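Local coordinates for protein N-acetylmuramoyl-L-alanine amidase AmiD (Escherichia coli, PDB 3D2Y) that hydrolyses the amide link between N-acetylmuramoyl groups and L-amino acids in cell-wall glycopeptides, as a zinc-dependent amidase of the outer membrane, at residues V148-D153 / Q231-P236; Y210-K215 / R224-A229. All coordinates share one frame; numbering follows the deposited sequence. Where two conformers were deposited one is given.

Contact 1 of 2, residues V148-D153 / Q231-P236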
loop_
_atom_site.group_PDB
_atom_site.type_symbol
_atom_site.label_atom_id
_atom_site.label_comp_id
_atom_site.label_asym_id
_atom_site.label_seq_id
_atom_site.Cartn_x
_atom_site.Cartn_y
_atom_site.Cartn_z
ATOM N N VAL A 148 -1.736 3.908 -3.377
ATOM C CA VAL A 148 -2.114 3.458 -2.029
ATOM C C VAL A 148 -1.935 1.921 -2.007
ATOM O O VAL A 148 -2.657 1.202 -2.684
ATOM C CB VAL A 148 -3.601 3.840 -1.699
ATOM C CG1 VAL A 148 -3.887 3.510 -0.247
ATOM C CG2 VAL A 148 -3.847 5.323 -2.011
ATOM N N VAL A 149 -0.942 1.423 -1.280
ATOM C CA VAL A 149 -0.491 0.044 -1.504
ATOM C C VAL A 149 -0.333 -0.673 -0.199
ATOM O O VAL A 149 -0.251 -0.050 0.896
ATOM C CB VAL A 149 0.885 -0.022 -2.249
ATOM C CG1 VAL A 149 0.754 0.509 -3.713
ATOM C CG2 VAL A 149 1.997 0.774 -1.433
ATOM N N ALA A 150 -0.312 -1.986 -0.334
ATOM C CA ALA A 150 0.072 -2.885 0.730
ATOM C C ALA A 150 1.581 -2.945 0.798
ATOM O O ALA A 150 2.270 -2.841 -0.201
ATOM C CB ALA A 150 -0.463 -4.311 0.418
ATOM N N HIS A 151 2.097 -3.166 1.995
ATOM C CA HIS A 151 3.522 -3.485 2.106
ATOM C C HIS A 151 3.876 -4.708 1.222
ATOM O O HIS A 151 4.968 -4.794 0.620
ATOM C CB HIS A 151 3.782 -3.835 3.531
ATOM C CG HIS A 151 5.235 -3.820 3.927
ATOM N ND1 HIS A 151 5.666 -4.296 5.147
ATOM C CD2 HIS A 151 6.338 -3.360 3.296
ATOM C CE1 HIS A 151 6.970 -4.115 5.258
ATOM N NE2 HIS A 151 7.401 -3.570 4.137
ATOM N N ALA A 152 2.963 -5.690 1.178
ATOM C CA ALA A 152 3.222 -6.910 0.361
ATOM C C ALA A 152 3.370 -6.518 -1.087
ATOM O O ALA A 152 4.085 -7.188 -1.850
ATOM C CB ALA A 152 2.068 -7.943 0.527
ATOM N N ASP A 153 2.684 -5.446 -1.498
ATOM C CA ASP A 153 2.758 -5.014 -2.893
ATOM C C ASP A 153 4.186 -4.565 -3.223
ATOM O O ASP A 153 4.642 -4.724 -4.372
ATOM C CB ASP A 153 1.793 -3.865 -3.182
ATOM C CG ASP A 153 0.311 -4.277 -3.079
ATOM O OD1 ASP A 153 -0.028 -5.461 -3.291
ATOM O OD2 ASP A 153 -0.523 -3.394 -2.794
ATOM N N GLN A 231 -3.101 -10.860 -5.509
ATOM C CA GLN A 231 -4.405 -11.464 -5.203
ATOM C C GLN A 231 -4.881 -11.070 -3.812
ATOM O O GLN A 231 -6.081 -10.797 -3.614
ATOM C CB GLN A 231 -4.369 -12.987 -5.351
ATOM C CG GLN A 231 -4.165 -13.442 -6.819
ATOM C CD GLN A 231 -3.821 -14.919 -6.958
ATOM O OE1 GLN A 231 -3.168 -15.497 -6.096
ATOM N NE2 GLN A 231 -4.208 -15.518 -8.081
ATOM N N MET A 232 -3.974 -11.073 -2.840
ATOM C CA MET A 232 -4.314 -10.607 -1.481
ATOM C C MET A 232 -4.918 -9.212 -1.482
ATOM O O MET A 232 -5.818 -8.945 -0.694
ATOM C CB MET A 232 -3.128 -10.668 -0.509
ATOM C CG MET A 232 -2.714 -12.065 -0.116
ATOM S SD MET A 232 -1.524 -12.050 1.229
ATOM C CE MET A 232 -0.029 -11.510 0.436
ATOM N N HIS A 233 -4.472 -8.357 -2.411
ATOM C CA HIS A 233 -4.980 -6.989 -2.545
ATOM C C HIS A 233 -6.270 -6.952 -3.419
ATOM O O HIS A 233 -7.275 -6.322 -3.045
ATOM C CB HIS A 233 -3.841 -6.110 -3.113
ATOM C CG HIS A 233 -4.112 -4.630 -3.119
ATOM N ND1 HIS A 233 -3.099 -3.690 -3.040
ATOM C CD2 HIS A 233 -5.266 -3.930 -3.258
ATOM C CE1 HIS A 233 -3.626 -2.477 -3.114
ATOM N NE2 HIS A 233 -4.935 -2.601 -3.264
ATOM N N PHE A 234 -6.250 -7.632 -4.566
ATOM C CA PHE A 234 -7.217 -7.388 -5.624
ATOM C C PHE A 234 -8.108 -8.578 -5.961
ATOM O O PHE A 234 -9.087 -8.406 -6.694
ATOM C CB PHE A 234 -6.528 -6.880 -6.908
ATOM C CG PHE A 234 -5.877 -5.546 -6.772
ATOM C CD1 PHE A 234 -6.660 -4.383 -6.808
ATOM C CD2 PHE A 234 -4.483 -5.435 -6.655
ATOM C CE1 PHE A 234 -6.089 -3.136 -6.707
ATOM C CE2 PHE A 234 -3.900 -4.152 -6.532
ATOM C CZ PHE A 234 -4.716 -3.005 -6.585
ATOM N N ARG A 235 -7.821 -9.763 -5.395
ATOM C CA ARG A 235 -8.663 -10.956 -5.634
ATOM C C ARG A 235 -8.538 -11.889 -4.424
ATOM O O ARG A 235 -8.015 -12.997 -4.521
ATOM C CB ARG A 235 -8.282 -11.674 -6.940
ATOM C CG ARG A 235 -9.445 -12.449 -7.618
ATOM C CD ARG A 235 -9.766 -13.801 -6.960
ATOM N NE ARG A 235 -8.597 -14.678 -6.980
ATOM C CZ ARG A 235 -8.300 -15.529 -7.962
ATOM N NH1 ARG A 235 -7.207 -16.269 -7.879
ATOM N NH2 ARG A 235 -9.098 -15.658 -9.012
ATOM N N PRO A 236 -8.958 -11.396 -3.257
ATOM C CA PRO A 236 -8.693 -12.082 -2.004
ATOM C C PRO A 236 -9.468 -13.354 -1.744
ATOM O O PRO A 236 -9.169 -14.050 -0.791
ATOM C CB PRO A 236 -9.025 -11.031 -0.955
ATOM C CG PRO A 236 -9.946 -10.097 -1.614
ATOM C CD PRO A 236 -9.615 -10.094 -3.052
#
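H233, near the end of helix 220-234, drives its imidazole toward D153, and the two form a His-carboxylate hydrogen bond that ties the C-terminal helices to the turn that follows the last parallel strand, 148-150, of the zinc amidase (PGRP-like) fold. H233 ND1 donates a hydrogen bond to D153 OD2 at 2.6 Å, with an N-H...O angle of 151°. The bond uses the syn lone pair of OD2 and lies in the plane of the imidazole; ring and carboxylate are nearly coplanar, 19° apart. With CG anti to the backbone N (chi1 -171°), the H233 ring extends from its helix toward strand 148-150, and V148 O lies at the ring edge, in its plane, 3.8 Å from H233 CE1. D153 OD2 also accepts A150 N at 2.8 Å, from above the carboxylate plane. Replacing D153 with an alanine would probably leave H233 ND1 and A150 N without this acceptor and the setting of the imidazole within its own plane less fixed. F234 CE2 sits over one face of the H233 ring, 3.4 Å above its plane, and W168 also stacks on this imidazole. Next to H151, a zinc ligand, A152 meets the bent end of the M232 chain, A152 CB to M232 CE at 4.1 Å.

Contact 2 of 2, residues Y210-K215 / R224-A229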
loop_
_atom_site.group_PDB
_atom_site.type_symbol
_atom_site.label_atom_id
_atom_site.label_comp_id
_atom_site.label_asym_id
_atom_site.label_seq_id
_atom_site.Cartn_x
_atom_site.Cartn_y
_atom_site.Cartn_z
ATOM N N TYR A 210 2.183 -2.973 -13.779
ATOM C CA TYR A 210 1.292 -2.345 -12.790
ATOM C C TYR A 210 2.089 -1.811 -11.580
ATOM O O TYR A 210 1.732 -0.768 -11.016
ATOM C CB TYR A 210 0.095 -3.229 -12.365
ATOM C CG TYR A 210 -0.863 -2.451 -11.449
ATOM C CD1 TYR A 210 -1.694 -1.450 -11.969
ATOM C CD2 TYR A 210 -0.873 -2.653 -10.064
ATOM C CE1 TYR A 210 -2.548 -0.740 -11.143
ATOM C CE2 TYR A 210 -1.726 -1.882 -9.210
ATOM C CZ TYR A 210 -2.560 -0.957 -9.778
ATOM O OH TYR A 210 -3.371 -0.185 -8.971
ATOM N N GLY A 211 3.144 -2.538 -11.190
ATOM C CA GLY A 211 4.157 -1.974 -10.334
ATOM C C GLY A 211 4.951 -2.943 -9.511
ATOM O O GLY A 211 5.891 -2.525 -8.829
ATOM N N TYR A 212 4.601 -4.230 -9.606
ATOM C CA TYR A 212 5.202 -5.264 -8.764
ATOM C C TYR A 212 6.654 -5.544 -9.156
ATOM O O TYR A 212 6.991 -5.546 -10.299
ATOM C CB TYR A 212 4.349 -6.577 -8.734
ATOM C CG TYR A 212 3.051 -6.432 -7.967
ATOM C CD1 TYR A 212 2.903 -6.912 -6.636
ATOM C CD2 TYR A 212 1.977 -5.762 -8.552
ATOM C CE1 TYR A 212 1.677 -6.710 -5.955
ATOM C CE2 TYR A 212 0.803 -5.567 -7.925
ATOM C CZ TYR A 212 0.617 -6.056 -6.624
ATOM O OH TYR A 212 -0.589 -5.778 -6.008
ATOM N N ASP A 213 7.477 -5.914 -8.175
ATOM C CA ASP A 213 8.887 -6.216 -8.402
ATOM C C ASP A 213 8.933 -7.601 -9.047
ATOM O O ASP A 213 8.591 -8.592 -8.403
ATOM C CB ASP A 213 9.564 -6.285 -7.017
ATOM C CG ASP A 213 11.095 -6.279 -7.066
ATOM O OD1 ASP A 213 11.696 -5.986 -8.114
ATOM O OD2 ASP A 213 11.707 -6.543 -5.995
ATOM N N VAL A 214 9.309 -7.694 -10.318
ATOM C CA VAL A 214 9.423 -8.984 -10.985
ATOM C C VAL A 214 10.800 -9.003 -11.626
ATOM O O VAL A 214 11.108 -8.131 -12.414
ATOM C CB VAL A 214 8.323 -9.158 -12.073
ATOM C CG1 VAL A 214 8.566 -10.407 -12.936
ATOM C CG2 VAL A 214 6.949 -9.257 -11.459
ATOM N N LYS A 215 11.640 -9.968 -11.245
ATOM C CA LYS A 215 12.994 -10.051 -11.800
ATOM C C LYS A 215 13.042 -11.152 -12.855
ATOM O O LYS A 215 12.240 -12.087 -12.776
ATOM C CB LYS A 215 14.021 -10.278 -10.687
ATOM C CG LYS A 215 13.898 -9.254 -9.560
ATOM C CD LYS A 215 14.833 -9.535 -8.403
ATOM C CE LYS A 215 14.564 -8.576 -7.242
ATOM N NZ LYS A 215 14.578 -7.117 -7.646
ATOM N N ARG A 224 5.140 -17.187 -7.505
ATOM C CA ARG A 224 3.934 -17.364 -6.670
ATOM C C ARG A 224 3.743 -16.237 -5.635
ATOM O O ARG A 224 2.639 -15.743 -5.474
ATOM C CB ARG A 224 3.912 -18.736 -5.972
ATOM C CG ARG A 224 3.474 -19.888 -6.851
ATOM C CD ARG A 224 3.056 -21.124 -6.031
ATOM N NE ARG A 224 4.153 -21.678 -5.239
ATOM C CZ ARG A 224 5.091 -22.506 -5.705
ATOM N NH1 ARG A 224 5.106 -22.893 -6.977
ATOM N NH2 ARG A 224 6.034 -22.948 -4.881
ATOM N N ARG A 225 4.805 -15.829 -4.949
ATOM C CA ARG A 225 4.694 -14.761 -3.976
ATOM C C ARG A 225 4.236 -13.460 -4.644
ATOM O O ARG A 225 3.419 -12.731 -4.080
ATOM C CB ARG A 225 6.011 -14.588 -3.195
ATOM C CG ARG A 225 6.297 -15.705 -2.168
ATOM C CD ARG A 225 6.161 -15.279 -0.683
ATOM N NE ARG A 225 5.377 -14.046 -0.478
ATOM C CZ ARG A 225 5.267 -13.342 0.655
ATOM N NH1 ARG A 225 5.894 -13.704 1.774
ATOM N NH2 ARG A 225 4.528 -12.235 0.642
ATOM N N VAL A 226 4.719 -13.178 -5.853
ATOM C CA VAL A 226 4.289 -11.933 -6.529
ATOM C C VAL A 226 2.778 -12.011 -6.820
ATOM O O VAL A 226 2.035 -11.069 -6.553
ATOM C CB VAL A 226 5.099 -11.653 -7.792
ATOM C CG1 VAL A 226 4.549 -10.435 -8.530
ATOM C CG2 VAL A 226 6.557 -11.408 -7.431
ATOM N N ILE A 227 2.326 -13.157 -7.328
ATOM C CA ILE A 227 0.957 -13.270 -7.810
ATOM C C ILE A 227 0.055 -13.281 -6.587
ATOM O O ILE A 227 -1.004 -12.646 -6.564
ATOM C CB ILE A 227 0.770 -14.533 -8.683
ATOM C CG1 ILE A 227 1.447 -14.343 -10.069
ATOM C CG2 ILE A 227 -0.705 -14.772 -8.911
ATOM C CD1 ILE A 227 1.759 -15.653 -10.898
ATOM N N MET A 228 0.519 -13.964 -5.554
ATOM C CA MET A 228 -0.170 -14.015 -4.272
ATOM C C MET A 228 -0.367 -12.607 -3.666
ATOM O O MET A 228 -1.475 -12.264 -3.222
ATOM C CB MET A 228 0.612 -14.923 -3.327
ATOM C CG MET A 228 -0.014 -15.173 -1.975
ATOM S SD MET A 228 1.069 -16.166 -0.892
ATOM C CE MET A 228 1.986 -17.223 -2.025
ATOM N N ALA A 229 0.706 -11.808 -3.634
ATOM C CA ALA A 229 0.634 -10.423 -3.156
ATOM C C ALA A 229 -0.483 -9.616 -3.893
ATOM O O ALA A 229 -1.277 -8.897 -3.264
ATOM C CB ALA A 229 1.996 -9.744 -3.300
#
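V226 faces the chain that leaves helix 200-210 and spreads its two methyls over three consecutive residues of it. V226 CG1, anti to the backbone N (chi1 175°), touches both Y212 CB (3.9 Å) and V214 CG2 (4.0 Å); the V214 and V226 side chains cross at about a right angle. The other methyl, V226 CG2, lies 3.6 Å from the backbone oxygen D213 O, so this branch packs against main chain. No hydrogen bond joins the two segments. The arrangement is a helix-loop-helix connection within the C-terminal helices: the chain turns out of helix 200-210 at G211, whose positive phi of 156° would jam a side chain against the preceding carbonyl, and then runs alongside helix 220-234, in roughly the opposite direction. I227 points away from this chain, back onto T200, L203 and L207 of helix 200-210. One turn after V226, A229 brings its CB to Y212 CE1 at 4.0 Å, an oblique approach to the ring. The ring is further placed by W90, which meets it edge-to-face, and by D153, whose OD1 is hydrogen-bonded to Y212 OH.

In the fold
Contacts 1 and 2 lie about 10 Å apart, centre to centre, and share helix 220-234: 224-229 takes its middle, and 231-236 takes its last turn and the first residues beyond it. Along the chain, strand 148-150 comes first, at one edge of the mixed sheet, followed by 210-215 and then the shared helix, so both segments of contact 2 fall between those of contact 1. Contact 2 joins neighbouring parts of the C-terminal helices, whereas contact 1 fastens them to the amidase sheet. The D153-Y212 bond joins the two contacts, and A152 O packs on A229 CB at 3.6 Å. The C-terminal helices thus pack against the segment that carries the zinc ligand H151.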